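Local coordinates for Alp7A (Bacillus subtilis, PDB 5EC0), which binds ADP and, as a plasmid-encoded bacterial relative of actin, probably forms filaments that help segregate plasmid DNA, at residues Phe101-Arg115 with Val159-Val172. Numbering follows the deposited sequence.
Sequences FLAATAYYQALKGKR and VLTLGLEKELTIKV
Ala106 and Leu168 meet where helix 101-112 comes down on strand 166-172, the two axes 9.9 Å apart and crossing at 108°. CD2 of Leu168 lies 3.6 Å from Ala106 CA, a fit that the small alanine permits by letting the strand side chain reach the helix backbone; Val159 CG2, from strand 153-159, closes on Ala106 CB at 3.7 Å. Next to Ala106 in the helix, Thr105 meets Ile170 tip to tip, CG2 to CD1 at 3.8 Å. Thr105 suits a buried helix face because OG1 bonds back to Phe101 O while CG2, set anti to the backbone N, is left for apolar contact. Leu102 CD2 also touches Ile170 CD1, and the Phe101 ring brings CZ against the CG2 methyls of both Ile170 and Val172.

Polar bonds take over at the last turn of the helix and just beyond it. Lys166 NZ donates to Gln109 OE1 and to Arg115 O, both at 2.9 Å, and also to Asp117 O, so three carbonyl oxygens hold the ammonium. Gln109 suits its place by using both ends of its amide: NE2 bonds Lys114 O, nearly in the amide plane, while CG rests on Leu168 CD1. A leucine here would probably leave Lys166 short of one acceptor and Lys114 O without its amide donor. Arg115, bent at chi2 (67°), turns its guanidinium end-on to Glu165 O, which NH1 and NH2 share at 3.0 Å each, with Leu164 CA over one face.

Leu168, Ile170 and Val172, alternate residues of the strand, thus seat a helix across a mixed sheet, with Lys166 adding the polar end of the row: the helix-on-sheet layering of an actin-type domain.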
loop_
_atom_site.group_PDB
_atom_site.type_symbol
_atom_site.label_atom_id
_atom_site.label_comp_id
_atom_site.label_asym_id
_atom_site.label_seq_id
_atom_site.Cartn_x
_atom_site.Cartn_y
_atom_site.Cartn_z
ATOM N N PHE A 101 -11.928 3.482 -4.039
ATOM C CA PHE A 101 -12.588 2.271 -3.557
ATOM C C PHE A 101 -13.798 1.887 -4.424
ATOM O O PHE A 101 -13.981 0.715 -4.764
ATOM C CB PHE A 101 -13.000 2.459 -2.087
ATOM C CG PHE A 101 -14.233 1.706 -1.687
ATOM C CD1 PHE A 101 -14.183 0.343 -1.426
ATOM C CD2 PHE A 101 -15.452 2.378 -1.523
ATOM C CE1 PHE A 101 -15.336 -0.354 -1.025
ATOM C CE2 PHE A 101 -16.607 1.693 -1.117
ATOM C CZ PHE A 101 -16.551 0.333 -0.875
ATOM N N LEU A 102 -14.604 2.879 -4.788
ATOM C CA LEU A 102 -15.821 2.638 -5.570
ATOM C C LEU A 102 -15.503 2.098 -6.956
ATOM O O LEU A 102 -16.121 1.133 -7.425
ATOM C CB LEU A 102 -16.646 3.916 -5.700
ATOM C CG LEU A 102 -17.303 4.504 -4.458
ATOM C CD1 LEU A 102 -18.010 5.823 -4.810
ATOM C CD2 LEU A 102 -18.286 3.504 -3.832
ATOM N N ALA A 103 -14.539 2.740 -7.605
ATOM C CA ALA A 103 -14.064 2.328 -8.924
ATOM C C ALA A 103 -13.413 0.940 -8.873
ATOM O O ALA A 103 -13.646 0.103 -9.747
ATOM C CB ALA A 103 -13.083 3.365 -9.485
ATOM N N ALA A 104 -12.603 0.705 -7.842
ATOM C CA ALA A 104 -11.994 -0.606 -7.635
ATOM C C ALA A 104 -13.058 -1.696 -7.520
ATOM O O ALA A 104 -12.984 -2.715 -8.202
ATOM C CB ALA A 104 -11.091 -0.603 -6.382
ATOM N N THR A 105 -14.042 -1.471 -6.651
ATOM C CA THR A 105 -15.107 -2.440 -6.440
ATOM C C THR A 105 -15.897 -2.685 -7.753
ATOM O O THR A 105 -16.265 -3.814 -8.058
ATOM C CB THR A 105 -16.074 -1.969 -5.336
ATOM O OG1 THR A 105 -15.348 -1.681 -4.131
ATOM C CG2 THR A 105 -17.135 -3.034 -5.068
ATOM N N ALA A 106 -16.162 -1.622 -8.510
ATOM C CA ALA A 106 -16.903 -1.744 -9.760
ATOM C C ALA A 106 -16.085 -2.526 -10.784
ATOM O O ALA A 106 -16.626 -3.319 -11.567
ATOM C CB ALA A 106 -17.269 -0.374 -10.301
ATOM N N TYR A 107 -14.773 -2.310 -10.759
ATOM C CA TYR A 107 -13.873 -3.054 -11.626
ATOM C C TYR A 107 -13.908 -4.551 -11.319
ATOM O O TYR A 107 -14.004 -5.390 -12.223
ATOM C CB TYR A 107 -12.446 -2.544 -11.490
ATOM C CG TYR A 107 -11.462 -3.479 -12.144
ATOM C CD1 TYR A 107 -11.479 -3.680 -13.521
ATOM C CD2 TYR A 107 -10.537 -4.184 -11.386
ATOM C CE1 TYR A 107 -10.587 -4.543 -14.129
ATOM C CE2 TYR A 107 -9.641 -5.048 -11.985
ATOM C CZ TYR A 107 -9.676 -5.220 -13.360
ATOM O OH TYR A 107 -8.794 -6.082 -13.953
ATOM N N TYR A 108 -13.816 -4.885 -10.037
ATOM C CA TYR A 108 -13.843 -6.284 -9.629
ATOM C C TYR A 108 -15.179 -6.919 -10.007
ATOM O O TYR A 108 -15.223 -8.076 -10.435
ATOM C CB TYR A 108 -13.595 -6.417 -8.130
ATOM C CG TYR A 108 -13.626 -7.844 -7.640
ATOM C CD1 TYR A 108 -12.476 -8.638 -7.677
ATOM C CD2 TYR A 108 -14.792 -8.398 -7.125
ATOM C CE1 TYR A 108 -12.491 -9.943 -7.217
ATOM C CE2 TYR A 108 -14.823 -9.713 -6.673
ATOM C CZ TYR A 108 -13.669 -10.481 -6.715
ATOM O OH TYR A 108 -13.695 -11.785 -6.254
ATOM N N GLN A 109 -16.264 -6.155 -9.860
ATOM C CA GLN A 109 -17.586 -6.655 -10.224
ATOM C C GLN A 109 -17.659 -6.956 -11.718
ATOM O O GLN A 109 -18.214 -7.980 -12.121
ATOM C CB GLN A 109 -18.682 -5.660 -9.844
ATOM C CG GLN A 109 -20.073 -6.260 -9.829
ATOM C CD GLN A 109 -20.706 -6.448 -11.223
ATOM O OE1 GLN A 109 -20.583 -5.593 -12.108
ATOM N NE2 GLN A 109 -21.388 -7.576 -11.410
ATOM N N ALA A 110 -17.108 -6.058 -12.533
ATOM C CA ALA A 110 -17.121 -6.231 -13.987
ATOM C C ALA A 110 -16.247 -7.410 -14.401
ATOM O O ALA A 110 -16.594 -8.153 -15.311
ATOM C CB ALA A 110 -16.653 -4.966 -14.683
ATOM N N LEU A 111 -15.111 -7.567 -13.727
ATOM C CA LEU A 111 -14.175 -8.645 -14.030
ATOM C C LEU A 111 -14.734 -10.014 -13.663
ATOM O O LEU A 111 -14.722 -10.922 -14.483
ATOM C CB LEU A 111 -12.841 -8.422 -13.302
ATOM C CG LEU A 111 -11.676 -9.356 -13.648
ATOM C CD1 LEU A 111 -11.253 -9.191 -15.112
ATOM C CD2 LEU A 111 -10.485 -9.120 -12.723
ATOM N N LYS A 112 -15.226 -10.161 -12.435
ATOM C CA LYS A 112 -15.588 -11.479 -11.913
ATOM C C LYS A 112 -17.092 -11.748 -11.816
ATOM O O LYS A 112 -17.487 -12.860 -11.481
ATOM C CB LYS A 112 -14.970 -11.684 -10.529
ATOM C CG LYS A 112 -13.480 -11.416 -10.451
ATOM C CD LYS A 112 -12.662 -12.537 -11.087
ATOM C CE LYS A 112 -11.221 -12.517 -10.560
ATOM N NZ LYS A 112 -10.412 -13.730 -10.920
ATOM N N GLY A 113 -17.926 -10.749 -12.093
ATOM C CA GLY A 113 -19.363 -10.910 -11.921
ATOM C C GLY A 113 -20.196 -10.860 -13.193
ATOM O O GLY A 113 -19.671 -10.842 -14.298
ATOM N N LYS A 114 -21.511 -10.820 -13.030
ATOM C CA LYS A 114 -22.428 -10.871 -14.163
ATOM C C LYS A 114 -22.792 -9.467 -14.623
ATOM O O LYS A 114 -23.040 -8.574 -13.808
ATOM C CB LYS A 114 -23.685 -11.655 -13.793
ATOM C CG LYS A 114 -23.388 -12.950 -13.044
ATOM C CD LYS A 114 -24.607 -13.456 -12.280
ATOM C CE LYS A 114 -25.576 -14.208 -13.192
ATOM N NZ LYS A 114 -26.972 -14.249 -12.651
ATOM N N ARG A 115 -22.817 -9.291 -15.937
ATOM C CA ARG A 115 -23.141 -8.021 -16.574
ATOM C C ARG A 115 -24.395 -7.333 -16.016
ATOM O O ARG A 115 -24.398 -6.116 -15.813
ATOM C CB ARG A 115 -23.308 -8.242 -18.081
ATOM C CG ARG A 115 -23.636 -6.984 -18.870
ATOM C CD ARG A 115 -22.474 -5.987 -18.866
ATOM N NE ARG A 115 -22.817 -4.763 -19.591
ATOM C CZ ARG A 115 -22.891 -3.554 -19.037
ATOM N NH1 ARG A 115 -22.627 -3.394 -17.742
ATOM N NH2 ARG A 115 -23.217 -2.504 -19.780
ATOM N N VAL A 159 -20.397 3.375 -13.677
ATOM C CA VAL A 159 -19.297 3.193 -14.616
ATOM C C VAL A 159 -19.737 3.819 -15.927
ATOM O O VAL A 159 -20.792 3.480 -16.450
ATOM C CB VAL A 159 -18.940 1.710 -14.826
ATOM C CG1 VAL A 159 -17.811 1.581 -15.826
ATOM C CG2 VAL A 159 -18.550 1.058 -13.505
ATOM N N LEU A 160 -18.949 4.752 -16.451
ATOM C CA LEU A 160 -19.369 5.474 -17.652
ATOM C C LEU A 160 -18.592 5.008 -18.865
ATOM O O LEU A 160 -18.814 5.481 -19.973
ATOM C CB LEU A 160 -19.197 6.976 -17.452
ATOM C CG LEU A 160 -19.911 7.503 -16.204
ATOM C CD1 LEU A 160 -19.495 8.939 -15.912
ATOM C CD2 LEU A 160 -21.435 7.392 -16.348
ATOM N N THR A 161 -17.669 4.079 -18.647
ATOM C CA THR A 161 -16.912 3.480 -19.743
ATOM C C THR A 161 -17.866 2.736 -20.694
ATOM O O THR A 161 -18.536 1.784 -20.296
ATOM C CB THR A 161 -15.828 2.539 -19.180
ATOM O OG1 THR A 161 -15.079 3.235 -18.176
ATOM C CG2 THR A 161 -14.882 2.054 -20.257
ATOM N N LEU A 162 -17.956 3.198 -21.940
ATOM C CA LEU A 162 -18.830 2.582 -22.943
ATOM C C LEU A 162 -18.588 1.075 -23.076
ATOM O O LEU A 162 -17.445 0.631 -23.182
ATOM C CB LEU A 162 -18.647 3.255 -24.304
ATOM C CG LEU A 162 -19.263 4.634 -24.580
ATOM C CD1 LEU A 162 -18.682 5.730 -23.686
ATOM C CD2 LEU A 162 -19.080 4.996 -26.051
ATOM N N GLY A 163 -19.669 0.297 -23.065
ATOM C CA GLY A 163 -19.576 -1.153 -23.061
ATOM C C GLY A 163 -19.777 -1.805 -21.703
ATOM O O GLY A 163 -20.161 -2.972 -21.630
ATOM N N LEU A 164 -19.520 -1.059 -20.628
ATOM C CA LEU A 164 -19.611 -1.591 -19.261
ATOM C C LEU A 164 -20.373 -0.652 -18.326
ATOM O O LEU A 164 -20.203 -0.700 -17.110
ATOM C CB LEU A 164 -18.216 -1.851 -18.693
ATOM C CG LEU A 164 -17.412 -2.958 -19.375
ATOM C CD1 LEU A 164 -15.953 -2.901 -18.955
ATOM C CD2 LEU A 164 -18.013 -4.330 -19.076
ATOM N N GLU A 165 -21.203 0.207 -18.908
ATOM C CA GLU A 165 -22.013 1.152 -18.148
ATOM C C GLU A 165 -22.996 0.471 -17.201
ATOM O O GLU A 165 -23.600 -0.544 -17.538
ATOM C CB GLU A 165 -22.796 2.064 -19.095
ATOM C CG GLU A 165 -21.945 2.773 -20.125
ATOM C CD GLU A 165 -22.002 2.097 -21.479
ATOM O OE1 GLU A 165 -21.913 0.852 -21.530
ATOM O OE2 GLU A 165 -22.147 2.814 -22.490
ATOM N N LYS A 166 -23.149 1.060 -16.021
ATOM C CA LYS A 166 -24.181 0.680 -15.053
ATOM C C LYS A 166 -24.039 1.574 -13.836
ATOM O O LYS A 166 -22.982 2.164 -13.619
ATOM C CB LYS A 166 -24.069 -0.794 -14.630
ATOM C CG LYS A 166 -22.773 -1.148 -13.910
ATOM C CD LYS A 166 -22.852 -2.511 -13.224
ATOM C CE LYS A 166 -22.887 -3.650 -14.239
ATOM N NZ LYS A 166 -22.978 -4.986 -13.587
ATOM N N GLU A 167 -25.101 1.667 -13.046
ATOM C CA GLU A 167 -24.986 2.182 -11.687
ATOM C C GLU A 167 -24.969 1.020 -10.689
ATOM O O GLU A 167 -25.920 0.238 -10.590
ATOM C CB GLU A 167 -26.122 3.148 -11.349
ATOM C CG GLU A 167 -25.869 3.919 -10.067
ATOM C CD GLU A 167 -26.930 4.969 -9.791
ATOM O OE1 GLU A 167 -28.107 4.744 -10.168
ATOM O OE2 GLU A 167 -26.579 6.020 -9.201
ATOM N N LEU A 168 -23.877 0.917 -9.948
ATOM C CA LEU A 168 -23.695 -0.179 -9.025
ATOM C C LEU A 168 -24.017 0.296 -7.614
ATOM O O LEU A 168 -23.469 1.311 -7.152
ATOM C CB LEU A 168 -22.257 -0.696 -9.119
ATOM C CG LEU A 168 -21.824 -2.057 -8.588
ATOM C CD1 LEU A 168 -22.344 -3.170 -9.466
ATOM C CD2 LEU A 168 -20.304 -2.097 -8.540
ATOM N N THR A 169 -24.917 -0.410 -6.936
ATOM C CA THR A 169 -25.098 -0.179 -5.499
ATOM C C THR A 169 -24.152 -1.086 -4.716
ATOM O O THR A 169 -24.128 -2.300 -4.930
ATOM C CB THR A 169 -26.545 -0.419 -5.052
ATOM O OG1 THR A 169 -27.413 0.420 -5.810
ATOM C CG2 THR A 169 -26.730 -0.092 -3.585
ATOM N N ILE A 170 -23.369 -0.486 -3.822
ATOM C CA ILE A 170 -22.397 -1.212 -3.004
ATOM C C ILE A 170 -22.745 -1.075 -1.518
ATOM O O ILE A 170 -22.759 0.037 -0.978
ATOM C CB ILE A 170 -20.943 -0.698 -3.252
ATOM C CG1 ILE A 170 -20.537 -0.928 -4.710
ATOM C CG2 ILE A 170 -19.952 -1.359 -2.324
ATOM C CD1 ILE A 170 -19.384 -0.034 -5.166
ATOM N N LYS A 171 -23.020 -2.208 -0.870
ATOM C CA LYS A 171 -23.411 -2.231 0.540
ATOM C C LYS A 171 -22.348 -2.865 1.411
ATOM O O LYS A 171 -22.059 -4.059 1.298
ATOM C CB LYS A 171 -24.735 -2.972 0.733
ATOM C CG LYS A 171 -25.942 -2.204 0.179
ATOM C CD LYS A 171 -27.155 -3.108 0.033
ATOM C CE LYS A 171 -28.379 -2.321 -0.378
ATOM N NZ LYS A 171 -29.508 -3.223 -0.739
ATOM N N VAL A 172 -21.767 -2.051 2.282
ATOM C CA VAL A 172 -20.724 -2.526 3.189
ATOM C C VAL A 172 -21.344 -2.783 4.547
ATOM O O VAL A 172 -21.752 -1.843 5.233
ATOM C CB VAL A 172 -19.578 -1.512 3.306
ATOM C CG1 VAL A 172 -18.593 -1.934 4.419
ATOM C CG2 VAL A 172 -18.881 -1.353 1.945
#